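PDB 5O6M: Polyphosphate:AMP phosphotransferase from Meiothermus ruber H328, which transfers phosphate from inorganic polyphosphate to nucleotides, converting AMP to ADP and ADP to ATP. Local coordinates for residues 64-69 with 197-202; 105-110 with 122-127; 181-186 with 190-195; 227-230 with 234-237. The protein carries 1 engineered substitution. One frame throughout, in Å; residues are numbered along the deposited sequence.

Contact 1: residues 64-69 with 197-202. With PO4 (phosphate ion), chain Y.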
# COMPACT_ATOMS: atom_id res chain seq x y z
N ALA D 64 -16.09 -18.15 10.74
CA ALA D 64 -16.46 -19.44 11.30
C ALA D 64 -15.64 -19.68 12.56
O ALA D 64 -14.59 -19.07 12.77
CB ALA D 64 -16.23 -20.59 10.30
N MET D 65 -16.15 -20.57 13.42
CA MET D 65 -15.33 -21.10 14.48
C MET D 65 -14.09 -21.76 13.88
O MET D 65 -14.09 -22.18 12.71
CB MET D 65 -16.11 -22.12 15.32
CG MET D 65 -17.36 -21.57 15.99
SD MET D 65 -17.03 -20.27 17.19
CE MET D 65 -15.74 -21.02 18.17
N ASP D 66 -13.03 -21.85 14.68
CA ASP D 66 -11.81 -22.50 14.21
C ASP D 66 -12.13 -23.90 13.70
O ASP D 66 -12.87 -24.65 14.35
CB ASP D 66 -10.77 -22.56 15.33
CG ASP D 66 -10.37 -21.18 15.82
OD1 ASP D 66 -10.47 -20.21 15.04
OD2 ASP D 66 -9.96 -21.07 17.00
N ALA D 67 -11.58 -24.24 12.55
CA ALA D 67 -11.87 -25.49 11.85
C ALA D 67 -13.30 -25.55 11.35
O ALA D 67 -13.78 -26.64 10.99
CB ALA D 67 -11.57 -26.71 12.73
N GLY D 68 -14.01 -24.42 11.32
CA GLY D 68 -15.38 -24.38 10.84
C GLY D 68 -15.54 -24.49 9.34
O GLY D 68 -16.67 -24.45 8.85
N GLY D 69 -14.45 -24.62 8.60
CA GLY D 69 -14.50 -24.88 7.17
C GLY D 69 -14.33 -23.69 6.24
O GLY D 69 -14.74 -23.79 5.08
N LEU D 197 -6.85 -24.60 21.00
CA LEU D 197 -7.44 -25.19 22.19
C LEU D 197 -8.01 -24.12 23.12
O LEU D 197 -9.14 -24.23 23.59
CB LEU D 197 -6.40 -26.05 22.91
CG LEU D 197 -5.89 -27.22 22.07
CD1 LEU D 197 -4.91 -28.07 22.86
CD2 LEU D 197 -7.05 -28.06 21.55
N GLU D 198 -7.22 -23.07 23.38
CA GLU D 198 -7.71 -21.99 24.24
C GLU D 198 -8.95 -21.33 23.67
O GLU D 198 -9.83 -20.91 24.42
CB GLU D 198 -6.61 -20.95 24.46
CG GLU D 198 -5.43 -21.45 25.26
CD GLU D 198 -4.36 -20.39 25.44
OE1 GLU D 198 -4.48 -19.31 24.82
OE2 GLU D 198 -3.39 -20.64 26.20
N ASP D 199 -9.04 -21.23 22.34
CA ASP D 199 -10.27 -20.71 21.73
C ASP D 199 -11.40 -21.72 21.84
O ASP D 199 -12.56 -21.33 22.00
CB ASP D 199 -10.02 -20.34 20.27
CG ASP D 199 -9.19 -19.07 20.12
OD1 ASP D 199 -9.24 -18.21 21.03
OD2 ASP D 199 -8.49 -18.93 19.09
N ARG D 200 -11.09 -23.02 21.76
CA ARG D 200 -12.13 -24.03 21.92
C ARG D 200 -12.69 -24.03 23.33
O ARG D 200 -13.90 -24.18 23.53
CB ARG D 200 -11.58 -25.41 21.58
CG ARG D 200 -12.50 -26.51 22.05
CD ARG D 200 -12.22 -27.84 21.41
NE ARG D 200 -13.12 -28.85 21.97
CZ ARG D 200 -14.34 -29.08 21.51
NH1 ARG D 200 -14.80 -28.38 20.48
NH2 ARG D 200 -15.10 -30.01 22.07
N ARG D 201 -11.81 -23.87 24.32
CA ARG D 201 -12.25 -23.78 25.71
C ARG D 201 -13.22 -22.62 25.92
O ARG D 201 -14.05 -22.67 26.84
CB ARG D 201 -11.01 -23.67 26.60
CG ARG D 201 -11.27 -23.44 28.07
CD ARG D 201 -9.94 -23.19 28.76
NE ARG D 201 -9.34 -21.93 28.33
CZ ARG D 201 -9.70 -20.73 28.77
NH1 ARG D 201 -10.66 -20.61 29.67
NH2 ARG D 201 -9.09 -19.65 28.31
N LEU D 202 -13.13 -21.58 25.09
CA LEU D 202 -14.03 -20.44 25.12
C LEU D 202 -15.20 -20.57 24.14
O LEU D 202 -15.78 -19.55 23.75
CB LEU D 202 -13.26 -19.15 24.82
CG LEU D 202 -12.22 -18.66 25.83
CD1 LEU D 202 -11.27 -17.68 25.16
CD2 LEU D 202 -12.90 -18.01 27.02
P PO4 Y . -11.06 -23.73 8.50
O1 PO4 Y . -11.56 -25.11 8.11
O2 PO4 Y . -9.89 -23.86 9.44
O3 PO4 Y . -10.63 -23.00 7.25
O4 PO4 Y . -12.15 -22.94 9.19

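Contact 2: residues 105-110 with 122-127. With ATP (adenosine-5'-triphosphate), chain X.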
# COMPACT_ATOMS: atom_id res chain seq x y z
N TRP D 105 -8.86 0.34 9.06
CA TRP D 105 -7.87 0.79 8.09
C TRP D 105 -7.35 -0.38 7.26
O TRP D 105 -7.39 -0.35 6.02
CB TRP D 105 -6.73 1.49 8.82
CG TRP D 105 -5.58 1.98 7.97
CD1 TRP D 105 -5.54 3.14 7.24
CD2 TRP D 105 -4.31 1.35 7.79
NE1 TRP D 105 -4.32 3.26 6.62
CE2 TRP D 105 -3.54 2.17 6.95
CE3 TRP D 105 -3.74 0.16 8.27
CZ2 TRP D 105 -2.24 1.85 6.56
CZ3 TRP D 105 -2.45 -0.16 7.89
CH2 TRP D 105 -1.71 0.68 7.04
N ARG D 106 -6.85 -1.43 7.92
CA ARG D 106 -6.28 -2.56 7.19
C ARG D 106 -7.33 -3.33 6.40
O ARG D 106 -6.97 -4.02 5.43
CB ARG D 106 -5.55 -3.50 8.15
CG ARG D 106 -6.47 -4.28 9.07
CD ARG D 106 -5.69 -5.36 9.80
NE ARG D 106 -6.57 -6.28 10.50
CZ ARG D 106 -6.19 -7.46 10.97
NH1 ARG D 106 -4.93 -7.86 10.81
NH2 ARG D 106 -7.05 -8.25 11.60
N VAL D 107 -8.60 -3.26 6.79
CA VAL D 107 -9.64 -3.97 6.05
C VAL D 107 -10.11 -3.15 4.85
O VAL D 107 -10.29 -3.69 3.75
CB VAL D 107 -10.83 -4.32 6.98
CG1 VAL D 107 -11.93 -4.98 6.19
CG2 VAL D 107 -10.37 -5.22 8.11
N HIS D 108 -10.32 -1.85 5.04
CA HIS D 108 -10.78 -1.00 3.94
C HIS D 108 -9.82 -1.07 2.75
O HIS D 108 -10.25 -1.05 1.59
CB HIS D 108 -10.94 0.44 4.40
CG HIS D 108 -11.84 1.25 3.52
ND1 HIS D 108 -12.31 2.50 3.88
CD2 HIS D 108 -12.39 0.98 2.31
CE1 HIS D 108 -13.09 2.97 2.92
NE2 HIS D 108 -13.15 2.07 1.96
N GLN D 109 -8.51 -1.14 3.03
CA GLN D 109 -7.51 -1.21 1.97
C GLN D 109 -7.78 -2.35 1.00
O GLN D 109 -7.44 -2.25 -0.18
CB GLN D 109 -6.12 -1.37 2.60
CG GLN D 109 -5.01 -1.63 1.60
CD GLN D 109 -4.84 -0.48 0.63
OE1 GLN D 109 -4.95 0.69 1.00
NE2 GLN D 109 -4.58 -0.82 -0.63
N GLN D 110 -8.40 -3.42 1.48
CA GLN D 110 -8.53 -4.66 0.73
C GLN D 110 -9.86 -4.82 -0.00
O GLN D 110 -10.07 -5.86 -0.63
CB GLN D 110 -8.33 -5.86 1.67
CG GLN D 110 -6.99 -5.89 2.38
CD GLN D 110 -5.85 -6.18 1.42
OE1 GLN D 110 -6.07 -6.67 0.31
NE2 GLN D 110 -4.62 -5.89 1.84
N ARG D 122 -11.67 -14.36 7.08
CA ARG D 122 -11.77 -13.53 8.28
C ARG D 122 -11.86 -12.08 7.84
O ARG D 122 -11.59 -11.76 6.68
CB ARG D 122 -10.58 -13.77 9.21
CG ARG D 122 -10.56 -15.15 9.84
CD ARG D 122 -9.47 -15.27 10.89
NE ARG D 122 -9.24 -16.66 11.27
CZ ARG D 122 -9.91 -17.30 12.23
NH1 ARG D 122 -10.85 -16.66 12.92
NH2 ARG D 122 -9.63 -18.56 12.51
N SER D 123 -12.24 -11.17 8.74
CA SER D 123 -12.61 -9.84 8.29
C SER D 123 -12.56 -8.87 9.46
O SER D 123 -12.02 -9.17 10.53
CB SER D 123 -14.00 -9.85 7.65
OG SER D 123 -14.98 -10.12 8.64
N HIS D 124 -13.15 -7.69 9.24
CA HIS D 124 -13.34 -6.70 10.29
C HIS D 124 -14.17 -7.23 11.45
O HIS D 124 -14.14 -6.65 12.54
CB HIS D 124 -14.01 -5.46 9.70
CG HIS D 124 -15.15 -5.77 8.77
ND1 HIS D 124 -14.99 -6.52 7.63
CD2 HIS D 124 -16.45 -5.40 8.80
CE1 HIS D 124 -16.16 -6.62 7.01
NE2 HIS D 124 -17.06 -5.95 7.70
N TYR D 125 -14.91 -8.32 11.25
CA TYR D 125 -15.73 -8.85 12.33
C TYR D 125 -14.89 -9.43 13.46
O TYR D 125 -15.35 -9.47 14.60
CB TYR D 125 -16.71 -9.90 11.78
CG TYR D 125 -17.83 -9.26 11.01
CD1 TYR D 125 -18.93 -8.72 11.66
CD2 TYR D 125 -17.78 -9.16 9.62
CE1 TYR D 125 -19.95 -8.11 10.96
CE2 TYR D 125 -18.80 -8.55 8.91
CZ TYR D 125 -19.89 -8.03 9.59
OH TYR D 125 -20.91 -7.42 8.89
N GLU D 126 -13.64 -9.82 13.17
CA GLU D 126 -12.75 -10.26 14.24
C GLU D 126 -12.57 -9.19 15.31
O GLU D 126 -12.22 -9.52 16.45
CB GLU D 126 -11.39 -10.65 13.66
CG GLU D 126 -11.43 -11.87 12.75
CD GLU D 126 -11.67 -13.16 13.51
OE1 GLU D 126 -11.31 -13.23 14.70
OE2 GLU D 126 -12.22 -14.11 12.91
N ASP D 127 -12.78 -7.91 14.98
CA ASP D 127 -12.63 -6.84 15.96
C ASP D 127 -13.85 -6.68 16.86
O ASP D 127 -13.86 -5.77 17.70
CB ASP D 127 -12.31 -5.52 15.25
CG ASP D 127 -10.90 -5.50 14.68
OD1 ASP D 127 -9.94 -5.46 15.48
OD2 ASP D 127 -10.75 -5.51 13.44
PG ATP X . -6.78 -19.46 10.16
O1G ATP X . -7.54 -18.31 9.54
O2G ATP X . -7.45 -20.00 11.42
O3G ATP X . -6.56 -20.62 9.18
PB ATP X . -3.87 -19.16 10.07
O1B ATP X . -3.03 -19.98 10.97
O2B ATP X . -4.00 -19.65 8.63
O3B ATP X . -5.34 -18.97 10.64
PA ATP X . -3.93 -16.20 10.23
O1A ATP X . -4.68 -15.77 9.03
O2A ATP X . -2.72 -15.32 10.54
O3A ATP X . -3.33 -17.66 10.01
O5' ATP X . -4.87 -16.11 11.57
C5' ATP X . -4.27 -16.08 12.87
C4' ATP X . -5.20 -15.52 13.93
O4' ATP X . -5.42 -14.10 13.73
C3' ATP X . -6.59 -16.16 14.04
O3' ATP X . -6.67 -16.90 15.25
C2' ATP X . -7.55 -14.95 14.08
O2' ATP X . -8.57 -15.07 15.06
C1' ATP X . -6.59 -13.83 14.47
N9 ATP X . -7.06 -12.48 14.18
C8 ATP X . -7.63 -12.01 13.03
N7 ATP X . -8.06 -10.77 13.11
C5 ATP X . -7.75 -10.40 14.41
C6 ATP X . -7.97 -9.21 15.13
N6 ATP X . -8.61 -8.15 14.65
N1 ATP X . -7.52 -9.17 16.41
C2 ATP X . -6.93 -10.25 16.92
N3 ATP X . -6.69 -11.43 16.34
C4 ATP X . -7.13 -11.44 15.08
O HOH W 1 -8.45 -4.84 12.25
O HOH W 2 -9.95 -7.64 11.87

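Contact 3: residues 181-186 with 190-195. With ATP (adenosine-5'-triphosphate), chain X; PO4 (phosphate ion), chain Y.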
# COMPACT_ATOMS: atom_id res chain seq x y z
N GLU D 181 -8.94 -34.67 13.68
CA GLU D 181 -8.51 -35.07 12.34
C GLU D 181 -7.37 -34.18 11.85
O GLU D 181 -6.50 -34.63 11.10
CB GLU D 181 -9.70 -35.01 11.38
CG GLU D 181 -9.56 -35.90 10.15
CD GLU D 181 -8.54 -35.39 9.16
OE1 GLU D 181 -7.75 -36.21 8.64
OE2 GLU D 181 -8.52 -34.16 8.90
N ARG D 182 -7.36 -32.91 12.27
CA ARG D 182 -6.27 -32.01 11.91
C ARG D 182 -4.95 -32.51 12.49
O ARG D 182 -3.89 -32.38 11.85
CB ARG D 182 -6.58 -30.60 12.41
CG ARG D 182 -5.79 -29.48 11.75
CD ARG D 182 -6.41 -28.13 12.11
NE ARG D 182 -7.53 -27.78 11.23
CZ ARG D 182 -7.91 -26.53 10.97
NH1 ARG D 182 -8.93 -26.30 10.15
NH2 ARG D 182 -7.27 -25.52 11.53
N LEU D 183 -4.98 -33.07 13.70
CA LEU D 183 -3.77 -33.67 14.27
C LEU D 183 -3.45 -35.01 13.62
O LEU D 183 -2.28 -35.30 13.35
CB LEU D 183 -3.93 -33.83 15.79
CG LEU D 183 -3.69 -32.56 16.61
CD1 LEU D 183 -4.60 -31.46 16.12
CD2 LEU D 183 -3.88 -32.82 18.09
N ASP D 184 -4.46 -35.83 13.38
CA ASP D 184 -4.26 -37.17 12.84
C ASP D 184 -4.09 -37.18 11.32
O ASP D 184 -4.66 -38.03 10.63
CB ASP D 184 -5.43 -38.07 13.25
CG ASP D 184 -5.70 -38.03 14.74
OD1 ASP D 184 -4.84 -37.52 15.50
OD2 ASP D 184 -6.77 -38.51 15.16
N ASN D 185 -3.28 -36.28 10.80
CA ASN D 185 -3.08 -36.18 9.36
C ASN D 185 -1.80 -35.39 9.11
O ASN D 185 -1.77 -34.16 9.23
CB ASN D 185 -4.26 -35.49 8.68
CG ASN D 185 -4.15 -35.49 7.17
OD1 ASN D 185 -3.08 -35.72 6.62
ND2 ASN D 185 -5.27 -35.24 6.50
N PRO D 186 -0.71 -36.09 8.79
CA PRO D 186 0.58 -35.40 8.61
C PRO D 186 0.52 -34.28 7.59
O PRO D 186 1.36 -33.37 7.64
CB PRO D 186 1.52 -36.53 8.16
CG PRO D 186 0.61 -37.60 7.61
CD PRO D 186 -0.63 -37.52 8.44
N TRP D 190 0.18 -28.99 10.25
CA TRP D 190 0.68 -27.62 10.22
C TRP D 190 -0.42 -26.61 10.52
O TRP D 190 -0.12 -25.50 10.98
CB TRP D 190 1.31 -27.30 8.87
CG TRP D 190 0.33 -27.30 7.75
CD1 TRP D 190 -0.15 -28.38 7.07
CD2 TRP D 190 -0.33 -26.16 7.20
NE1 TRP D 190 -1.06 -27.98 6.11
CE2 TRP D 190 -1.19 -26.62 6.18
CE3 TRP D 190 -0.28 -24.78 7.46
CZ2 TRP D 190 -1.98 -25.76 5.42
CZ3 TRP D 190 -1.07 -23.93 6.71
CH2 TRP D 190 -1.91 -24.42 5.70
N LYS D 191 -1.69 -26.96 10.27
CA LYS D 191 -2.80 -26.05 10.55
C LYS D 191 -3.15 -25.95 12.03
O LYS D 191 -3.83 -25.00 12.42
CB LYS D 191 -4.05 -26.49 9.79
CG LYS D 191 -4.01 -26.29 8.29
CD LYS D 191 -5.17 -27.01 7.63
CE LYS D 191 -5.39 -26.55 6.20
NZ LYS D 191 -6.02 -25.19 6.17
N PHE D 192 -2.72 -26.90 12.85
CA PHE D 192 -3.13 -26.93 14.25
C PHE D 192 -2.23 -26.05 15.10
O PHE D 192 -1.00 -26.19 15.07
CB PHE D 192 -3.13 -28.36 14.79
CG PHE D 192 -3.50 -28.45 16.25
CD1 PHE D 192 -2.51 -28.55 17.22
CD2 PHE D 192 -4.82 -28.43 16.64
CE1 PHE D 192 -2.85 -28.63 18.56
CE2 PHE D 192 -5.17 -28.52 17.98
CZ PHE D 192 -4.18 -28.61 18.94
N ARG D 193 -2.84 -25.15 15.86
CA ARG D 193 -2.16 -24.34 16.86
C ARG D 193 -2.68 -24.70 18.24
O ARG D 193 -3.80 -25.19 18.40
CB ARG D 193 -2.39 -22.85 16.62
CG ARG D 193 -1.83 -22.30 15.32
CD ARG D 193 -1.99 -20.79 15.30
NE ARG D 193 -1.59 -20.20 14.03
CZ ARG D 193 -1.66 -18.90 13.77
NH1 ARG D 193 -2.12 -18.06 14.69
NH2 ARG D 193 -1.28 -18.44 12.58
N MET D 194 -1.84 -24.47 19.25
CA MET D 194 -2.30 -24.62 20.63
C MET D 194 -3.35 -23.56 20.96
O MET D 194 -4.29 -23.83 21.72
CB MET D 194 -1.13 -24.55 21.60
CG MET D 194 -0.24 -25.79 21.56
SD MET D 194 -1.15 -27.29 21.98
CE MET D 194 -1.71 -26.91 23.64
N GLY D 195 -3.20 -22.36 20.41
CA GLY D 195 -4.24 -21.36 20.57
C GLY D 195 -5.60 -21.87 20.15
O GLY D 195 -6.63 -21.39 20.63
PG ATP X . -6.78 -19.46 10.16
O1G ATP X . -7.54 -18.31 9.54
O2G ATP X . -7.45 -20.00 11.42
O3G ATP X . -6.56 -20.62 9.18
PB ATP X . -3.87 -19.16 10.07
O1B ATP X . -3.03 -19.98 10.97
O2B ATP X . -4.00 -19.65 8.63
O3B ATP X . -5.34 -18.97 10.64
PA ATP X . -3.93 -16.20 10.23
O1A ATP X . -4.68 -15.77 9.03
O2A ATP X . -2.72 -15.32 10.54
O3A ATP X . -3.33 -17.66 10.01
O5' ATP X . -4.87 -16.11 11.57
C5' ATP X . -4.27 -16.08 12.87
C4' ATP X . -5.20 -15.52 13.93
O4' ATP X . -5.42 -14.10 13.73
C3' ATP X . -6.59 -16.16 14.04
O3' ATP X . -6.67 -16.90 15.25
C2' ATP X . -7.55 -14.95 14.08
O2' ATP X . -8.57 -15.07 15.06
C1' ATP X . -6.59 -13.83 14.47
N9 ATP X . -7.06 -12.48 14.18
C8 ATP X . -7.63 -12.01 13.03
N7 ATP X . -8.06 -10.77 13.11
C5 ATP X . -7.75 -10.40 14.41
C6 ATP X . -7.97 -9.21 15.13
N6 ATP X . -8.61 -8.15 14.65
N1 ATP X . -7.52 -9.17 16.41
C2 ATP X . -6.93 -10.25 16.92
N3 ATP X . -6.69 -11.43 16.34
C4 ATP X . -7.13 -11.44 15.08
P PO4 Y . -11.06 -23.73 8.50
O1 PO4 Y . -11.56 -25.11 8.11
O2 PO4 Y . -9.89 -23.86 9.44
O3 PO4 Y . -10.63 -23.00 7.25
O4 PO4 Y . -12.15 -22.94 9.19

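Contact 4: residues 227-230 with 234-237. With PO4 (phosphate ion), chain B.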
# COMPACT_ATOMS: atom_id res chain seq x y z
N ILE D 227 -24.83 -20.75 7.47
CA ILE D 227 -24.64 -21.90 6.59
C ILE D 227 -24.47 -23.14 7.47
O ILE D 227 -23.47 -23.26 8.18
CB ILE D 227 -23.42 -21.71 5.67
CG1 ILE D 227 -23.54 -20.40 4.88
CG2 ILE D 227 -23.26 -22.91 4.75
CD1 ILE D 227 -24.76 -20.34 3.97
N PRO D 228 -25.44 -24.06 7.47
CA PRO D 228 -25.20 -25.35 8.13
C PRO D 228 -23.97 -26.00 7.53
O PRO D 228 -23.96 -26.34 6.35
CB PRO D 228 -26.48 -26.15 7.83
CG PRO D 228 -27.51 -25.12 7.47
CD PRO D 228 -26.75 -24.01 6.81
N ALA D 229 -22.91 -26.14 8.33
CA ALA D 229 -21.60 -26.48 7.80
C ALA D 229 -21.01 -27.74 8.40
O ALA D 229 -19.82 -28.02 8.20
CB ALA D 229 -20.64 -25.30 7.99
N ASN D 230 -21.80 -28.53 9.15
CA ASN D 230 -21.28 -29.81 9.62
C ASN D 230 -21.03 -30.77 8.46
O ASN D 230 -20.15 -31.63 8.55
CB ASN D 230 -22.23 -30.43 10.64
CG ASN D 230 -21.98 -29.94 12.05
OD1 ASN D 230 -21.17 -29.03 12.28
ND2 ASN D 230 -22.67 -30.54 13.01
N TYR D 234 -22.94 -30.08 1.81
CA TYR D 234 -24.05 -29.14 1.89
C TYR D 234 -23.56 -27.71 2.02
O TYR D 234 -24.05 -26.81 1.33
CB TYR D 234 -24.96 -29.50 3.07
CG TYR D 234 -26.25 -28.71 3.08
CD1 TYR D 234 -27.25 -28.98 2.15
CD2 TYR D 234 -26.47 -27.71 4.01
CE1 TYR D 234 -28.43 -28.26 2.15
CE2 TYR D 234 -27.65 -27.00 4.02
CZ TYR D 234 -28.63 -27.28 3.09
OH TYR D 234 -29.80 -26.57 3.09
N ARG D 235 -22.57 -27.49 2.89
CA ARG D 235 -21.96 -26.17 3.01
C ARG D 235 -21.52 -25.66 1.65
O ARG D 235 -21.88 -24.54 1.24
CB ARG D 235 -20.77 -26.24 3.98
CG ARG D 235 -19.95 -24.97 4.08
CD ARG D 235 -18.57 -25.29 4.64
NE ARG D 235 -17.71 -25.90 3.64
CZ ARG D 235 -16.67 -26.69 3.91
NH1 ARG D 235 -16.38 -26.99 5.17
NH2 ARG D 235 -15.94 -27.20 2.93
N ASN D 236 -20.74 -26.46 0.92
CA ASN D 236 -20.25 -26.05 -0.39
C ASN D 236 -21.39 -25.81 -1.36
O ASN D 236 -21.36 -24.84 -2.13
CB ASN D 236 -19.29 -27.11 -0.94
CG ASN D 236 -18.07 -27.30 -0.05
OD1 ASN D 236 -17.69 -26.41 0.70
ND2 ASN D 236 -17.45 -28.47 -0.15
N TRP D 237 -22.41 -26.68 -1.35
CA TRP D 237 -23.53 -26.49 -2.28
C TRP D 237 -24.31 -25.22 -1.94
O TRP D 237 -24.65 -24.43 -2.83
CB TRP D 237 -24.47 -27.70 -2.26
CG TRP D 237 -25.71 -27.43 -3.07
CD1 TRP D 237 -25.85 -27.58 -4.42
CD2 TRP D 237 -26.96 -26.92 -2.59
NE1 TRP D 237 -27.12 -27.21 -4.81
CE2 TRP D 237 -27.82 -26.80 -3.70
CE3 TRP D 237 -27.44 -26.55 -1.33
CZ2 TRP D 237 -29.13 -26.34 -3.59
CZ3 TRP D 237 -28.75 -26.09 -1.22
CH2 TRP D 237 -29.58 -25.99 -2.35
P PO4 B . -13.05 -29.45 4.10
O1 PO4 B . -12.86 -30.81 4.73
O2 PO4 B . -14.08 -29.53 3.00
O3 PO4 B . -11.74 -28.98 3.51
O4 PO4 B . -13.51 -28.47 5.15

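Contact 1: residues 64-69 with 197-202
D66 meets D199 through its carboxylate, its OD2 reaching over the CB of the other aspartate at 3.4 Å and coming to 3.3 Å from D199 OD2. The two side chains cross at about a right angle and their carboxylate planes are turned 50° apart. No hydrogen bond joins these two acceptors. The like charges are probably offset by partners outside the pair: D66 OD1 forms a salt bridge with R122, and D199 OD1 one with K134 and a hydrogen bond with the hydroxyl of Y206. The contact is thus a meeting of two acidic groups, each tied to its own basic partner. D66 is carried out toward the helix by a type II beta turn from M65 to G68, closed by the bond from G68 N to M65 O (2.6 Å). The same loop then receives a phosphate ion, with G69 N donating to O4 at 2.9 Å, as expected of a P-loop, and K70 and D71 add their backbone N-H groups to that ion. The loop runs from strand 57-64 to helix 70-77, and D199 approaches it from helix 195-201; M65 packs alongside against helix 203-217, and A67 against helix 172-183.

Contact 2: residues 105-110 with 122-127
This contact belongs to the adenine side of the ATP pocket: V107 of helix 105-108 packs against H124 in the loop that follows strand 117-121, and R106 and D127 beside them reach the base. V107 crosses H124 at about a right angle: its CG1 lies 3.7 Å from H124 ND1, while CG2 covers the backbone at H124 N and CA. That packing buries ND1 without a partner in the model, whereas NE2 of the same ring is bonded to E153. Water 1 joins R106 NE to D127 OD2, and water 2 lies among R106 NH2, S123 O, D127 OD2 and the ATP amino group. The guanidinium of R106 presents its edge to the base, NH2 standing 3.1 Å from ATP N7 in the guanidinium plane. D127 OD1 takes a weak bond from ATP N6. The extended R122 delivers NE to ATP O1G at 2.9 Å and NH2 to ATP O2G at 2.8 Å, both nearly straight, while its NH1 makes a salt bridge to E126 OE2 (2.9 Å), meeting the carboxylate from 46° above its plane. E126 thus probably helps to position the arginine that holds the gamma phosphate. S123 OG accepts from Y125 N in an ST turn and is also hydrogen-bonded to Q63. Such a loop, leaving the C-terminal end of a parallel strand to meet a nucleotide, is characteristic of the P-loop NTPase fold.

Contact 3: residues 181-186 with 190-195
R182 NH1 donates to O2 of a phosphate ion at 2.7 Å, with an N-H...O angle of 170°, and the ion lies at the guanidinium edge, in its plane. The arm that gets it there turns at CD (chi3 -84°) and crosses K191 at about a right angle. K191 CB sits over one face of the guanidinium and 3.7 Å from R182 CD, so the methylene covers one face of the flat group while its edge stays turned to the ion. The ends of the two basic residues converge without touching, R182 NH1 and K191 NZ being 5.1 Å apart, as suits an anion-binding corner; NZ itself is paired with D71. K191 is further steadied within its own segment, its CG lying 3.5 Å above the plane of the W190 indole and over its centre. The phosphate is the one cradled by the backbone N-H groups of G69, K70 and D71, which places this turn between helix 172-183 and helix 195-201 over the P-loop, where P-loop kinases commonly carry a basic lid. On the apolar side L183 lays CD1 over the face of the F192 ring in a CH-pi contact, modelled closer than carbons can sit, so its exact spacing is doubtful. F192 also packs on L197, and L183 on I264 of the second subunit. R193 points its CB away from the helix end and extends to ATP, where O1B lies over one face of its guanidinium, 2.8 Å from NH2.

Contact 4: residues 227-230 with 234-237
R235 starts its course against the end of strand 224-228: its CB lies 3.9 Å from A229 CA, and its CG lies 4.0 Å from I227 CG2, the two side chains crossing at about a right angle. R235 CD then passes A229 CB at 3.9 Å. There the chain bends (chi3 76°), which takes the guanidinium away from the strand and toward the next residue of its own helix. R235 NE donates to N236 OD1 at 3.0 Å and R235 NH2 to the same oxygen at 2.9 Å, a side-on grip with both nitrogens on one atom. The oxygen lies in the guanidinium plane, yet NE approaches it from 41° above the carbonyl plane of the amide. The remaining edge faces a phosphate ion, R235 NH1 bonding to phosphate O4 at 3.2 Å and R235 NH2 to phosphate O2 at 3.0 Å. Beside the arginine, Y234 turns its ring edge to P228 O and brings CE2 to 3.9 Å from P228 CG, while its hydroxyl is bonded to Y4. These contacts pack the start of helix 232-249 against strand 224-228, at one edge of the chain's parallel sheet, with L168 of strand 161-169 touching I227, A229 and R235. The methylenes of R235 are spent on apolar packing, and the two bonds to N236 OD1 hold the guanidinium's rotation, which leaves its NH1/NH2 edge turned to the phosphate. The ion probably came from the crystallisation liquor, but its position is consistent with a site suited to phosphate groups.

The loop 64-69 is the hub. From contact 1, D66 OD1 reaches R122 NH2 of contact 2 in a 3.1 Å salt bridge, although the centres of the two contacts lie about 20 Å apart. Contact 3, its centre about 12 Å from that of contact 1, shares one phosphate ion with it and touches it where A67 CA meets R182 NH1 at 3.5 Å. Contact 4 joins through its helix residue R235, whose NH1 comes to 3.5 Å from G69 CA. Contacts 2 and 3, with centres about 26 Å apart and nearest atoms about 7 Å apart, do not touch; ATP bridges them, both contacts touching it.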